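Local atomic coordinates of uncharacterized protein Tm1679 (Thermotoga maritima, PDB entry 3H3E), a protein that binds zinc in a metallo-beta-lactamase fold and is probably a metal-dependent enzyme whose substrate is not established. Residues Val233-Thr238 against Met255-Gly260. The protein carries 2 engineered substitutions. Residues are numbered along the deposited sequence; the frame is centred on the assembly and turned at random.
Sequences VPCHCT and MDCYAG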
ATOM      1  N   VAL A 233       5.368 -10.092  -3.349  1.00 27.45           N
ATOM      2  CA  VAL A 233       4.591  -9.732  -4.522  1.00 23.30           C
ATOM      3  C   VAL A 233       4.682  -8.217  -4.699  1.00 23.90           C
ATOM      4  O   VAL A 233       3.880  -7.461  -4.135  1.00 17.06           O
ATOM      5  CB  VAL A 233       3.113 -10.132  -4.321  1.00 21.34           C
ATOM      6  CG1 VAL A 233       2.308  -9.931  -5.600  1.00 21.45           C
ATOM      7  CG2 VAL A 233       3.022 -11.563  -3.842  1.00 19.23           C
ATOM      8  N   PRO A 234       5.679  -7.760  -5.468  1.00 28.16           N
ATOM      9  CA  PRO A 234       5.966  -6.329  -5.626  1.00 24.84           C
ATOM     10  C   PRO A 234       5.151  -5.688  -6.743  1.00 26.26           C
ATOM     11  O   PRO A 234       5.217  -6.144  -7.884  1.00 38.33           O
ATOM     12  CB  PRO A 234       7.459  -6.312  -5.991  1.00 25.37           C
ATOM     13  CG  PRO A 234       7.915  -7.763  -5.978  1.00 22.80           C
ATOM     14  CD  PRO A 234       6.691  -8.592  -6.131  1.00 24.43           C
ATOM     15  N   CYS A 235       4.413  -4.633  -6.421  1.00 23.58           N
ATOM     16  CA  CYS A 235       3.523  -3.999  -7.388  1.00 27.23           C
ATOM     17  C   CYS A 235       3.855  -2.533  -7.612  1.00 29.66           C
ATOM     18  O   CYS A 235       4.720  -1.994  -6.938  1.00 33.57           O
ATOM     19  CB  CYS A 235       2.090  -4.080  -6.881  1.00 25.06           C
ATOM     20  SG  CYS A 235       1.591  -5.676  -6.296  1.00 34.88           S
ATOM     21  N   HIS A 236       3.159  -1.898  -8.559  1.00 28.15           N
ATOM     22  CA  HIS A 236       3.035  -0.437  -8.584  1.00 25.92           C
ATOM     23  C   HIS A 236       4.394   0.262  -8.675  1.00 29.61           C
ATOM     24  O   HIS A 236       5.160   0.024  -9.617  1.00 30.02           O
ATOM     25  CB  HIS A 236       2.247   0.015  -7.339  1.00 25.19           C
ATOM     26  CG  HIS A 236       1.815   1.450  -7.363  1.00 24.74           C
ATOM     27  ND1 HIS A 236       1.363   2.076  -8.504  1.00 18.56           N
ATOM     28  CD2 HIS A 236       1.742   2.374  -6.371  1.00 27.11           C
ATOM     29  CE1 HIS A 236       1.051   3.332  -8.216  1.00 27.61           C
ATOM     30  NE2 HIS A 236       1.275   3.541  -6.930  1.00 23.87           N
ATOM     31  N   CYS A 237       4.708   1.102  -7.691  1.00 46.14           N
ATOM     32  CA  CYS A 237       5.959   1.874  -7.716  1.00 57.12           C
ATOM     33  C   CYS A 237       7.269   1.063  -7.829  1.00 55.87           C
ATOM     34  O   CYS A 237       8.264   1.564  -8.347  1.00 56.66           O
ATOM     35  CB  CYS A 237       6.055   2.936  -6.581  1.00105.97           C
ATOM     36  SG  CYS A 237       4.943   2.898  -5.106  1.00 67.48           S
ATOM     37  N   THR A 238       7.253  -0.187  -7.386  1.00 47.49           N
ATOM     38  CA  THR A 238       8.485  -0.932  -7.121  1.00 35.71           C
ATOM     39  C   THR A 238       9.622  -0.784  -8.146  1.00 39.77           C
ATOM     40  O   THR A 238      10.696  -0.308  -7.806  1.00 45.76           O
ATOM     41  CB  THR A 238       8.194  -2.406  -6.824  1.00 29.81           C
ATOM     42  OG1 THR A 238       7.198  -2.493  -5.795  1.00 22.04           O
ATOM     43  CG2 THR A 238       9.457  -3.098  -6.352  1.00 33.96           C
HETATM   44  N   MSE A 255       6.541 -13.311  -6.713  1.00 31.62           N
HETATM   45  CA  MSE A 255       5.423 -13.487  -7.634  1.00 32.34           C
HETATM   46  C   MSE A 255       5.223 -12.229  -8.483  1.00 36.07           C
HETATM   47  O   MSE A 255       5.518 -11.128  -8.038  1.00 39.27           O
HETATM   48  CB  MSE A 255       4.148 -13.834  -6.855  1.00 26.08           C
HETATM   49  CG  MSE A 255       4.351 -14.947  -5.840  1.00 26.83           C
HETATM   50 SE   MSE A 255       2.806 -15.613  -5.251  1.00 31.59          SE
HETATM   51  CE  MSE A 255       2.094 -16.054  -6.814  1.00 18.60           C
ATOM     52  N   ASP A 256       4.748 -12.388  -9.714  1.00 41.44           N
ATOM     53  CA  ASP A 256       4.527 -11.229 -10.570  1.00 41.90           C
ATOM     54  C   ASP A 256       3.194 -10.579 -10.237  1.00 39.44           C
ATOM     55  O   ASP A 256       2.183 -11.259 -10.078  1.00 43.71           O
ATOM     56  CB  ASP A 256       4.605 -11.609 -12.047  1.00 53.21           C
ATOM     57  CG  ASP A 256       6.023 -11.965 -12.487  1.00 65.89           C
ATOM     58  OD1 ASP A 256       6.992 -11.393 -11.935  1.00 68.56           O
ATOM     59  OD2 ASP A 256       6.170 -12.817 -13.388  1.00 69.19           O
ATOM     60  N   CYS A 257       3.206  -9.260 -10.094  1.00 30.96           N
ATOM     61  CA  CYS A 257       1.999  -8.531  -9.758  1.00 26.18           C
ATOM     62  C   CYS A 257       1.354  -7.971 -11.014  1.00 32.10           C
ATOM     63  O   CYS A 257       2.036  -7.458 -11.903  1.00 45.07           O
ATOM     64  CB  CYS A 257       2.314  -7.405  -8.773  1.00 24.40           C
ATOM     65  SG  CYS A 257       0.873  -6.737  -7.888  1.00 31.25           S
ATOM     66  N   TYR A 258       0.034  -8.081 -11.082  1.00 28.44           N
ATOM     67  CA  TYR A 258      -0.744  -7.497 -12.168  1.00 25.56           C
ATOM     68  C   TYR A 258      -2.203  -7.373 -11.747  1.00 31.62           C
ATOM     69  O   TYR A 258      -2.653  -8.059 -10.811  1.00 27.34           O
ATOM     70  CB  TYR A 258      -0.618  -8.339 -13.444  1.00 27.42           C
ATOM     71  CG  TYR A 258      -0.981  -9.786 -13.245  1.00 26.52           C
ATOM     72  CD1 TYR A 258      -0.022 -10.711 -12.865  1.00 22.87           C
ATOM     73  CD2 TYR A 258      -2.287 -10.224 -13.416  1.00 28.97           C
ATOM     74  CE1 TYR A 258      -0.354 -12.030 -12.659  1.00 26.59           C
ATOM     75  CE2 TYR A 258      -2.630 -11.547 -13.211  1.00 26.56           C
ATOM     76  CZ  TYR A 258      -1.654 -12.443 -12.831  1.00 31.73           C
ATOM     77  OH  TYR A 258      -1.977 -13.764 -12.636  1.00 40.49           O
ATOM     78  N   ALA A 259      -2.939  -6.504 -12.441  1.00 35.44           N
ATOM     79  CA  ALA A 259      -4.342  -6.227 -12.123  1.00 33.06           C
ATOM     80  C   ALA A 259      -5.242  -7.472 -12.052  1.00 43.29           C
ATOM     81  O   ALA A 259      -6.116  -7.559 -11.205  1.00 52.55           O
ATOM     82  CB  ALA A 259      -4.920  -5.199 -13.074  1.00 27.45           C
ATOM     83  N   GLY A 260      -5.050  -8.452 -12.912  1.00 36.10           N
ATOM     84  CA  GLY A 260      -5.840  -9.657 -12.719  1.00 43.99           C
ATOM     85  C   GLY A 260      -5.583 -10.484 -11.451  1.00 37.01           C
ATOM     86  O   GLY A 260      -6.449 -11.233 -11.002  1.00 37.65           O
TER
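The disulfide between Cys235 and Cys257 ties strand 231-235 to the loop after strand 253-254 in a metallo-beta-lactamase fold, an example of a covalent tie made in a fold whose loops carry the metal ligands. Cys235 comes on strand 231-235, whereas Cys257 lies in the loop that follows the neighbouring parallel edge strand 253-254. The two SG atoms are 2.0 Å apart, with a torsion of 81° about the S-S bond. The two halves reach it differently: SG of Cys235 lies beside its own backbone N, while the CA-CB bond of Cys257 points toward segment 233-238 and its SG stands anti to the backbone N (chi1 -162°).

Apolar packing continues alongside the bridge. Val233 divides its branches between two partners, CG1 lying 4.1 Å from Cys257 CB and CG2 3.9 Å from Met255 CB. Met255 is a selenomethionine, and its CB and CG do the touching while the selenium atom turns off from the contact. Pro234 contributes ring and backbone, its CD 3.4 Å from Met255 O and its O close to CB of Cys257.

Cys235 also opens a type II' turn that runs to Thr238. Its His236 hydrogen-bonds through ND1 to Asp21, and Cys237 forms a second disulfide with Cys180, two residues before the zinc ligand His182. Cys235 O closes the turn by accepting two bonds from one face of its carbonyl plane, from Thr238 N at 3.1 Å and from Thr238 OG1 at 2.8 Å, the hydroxyl oxygen tilted 23° from that plane.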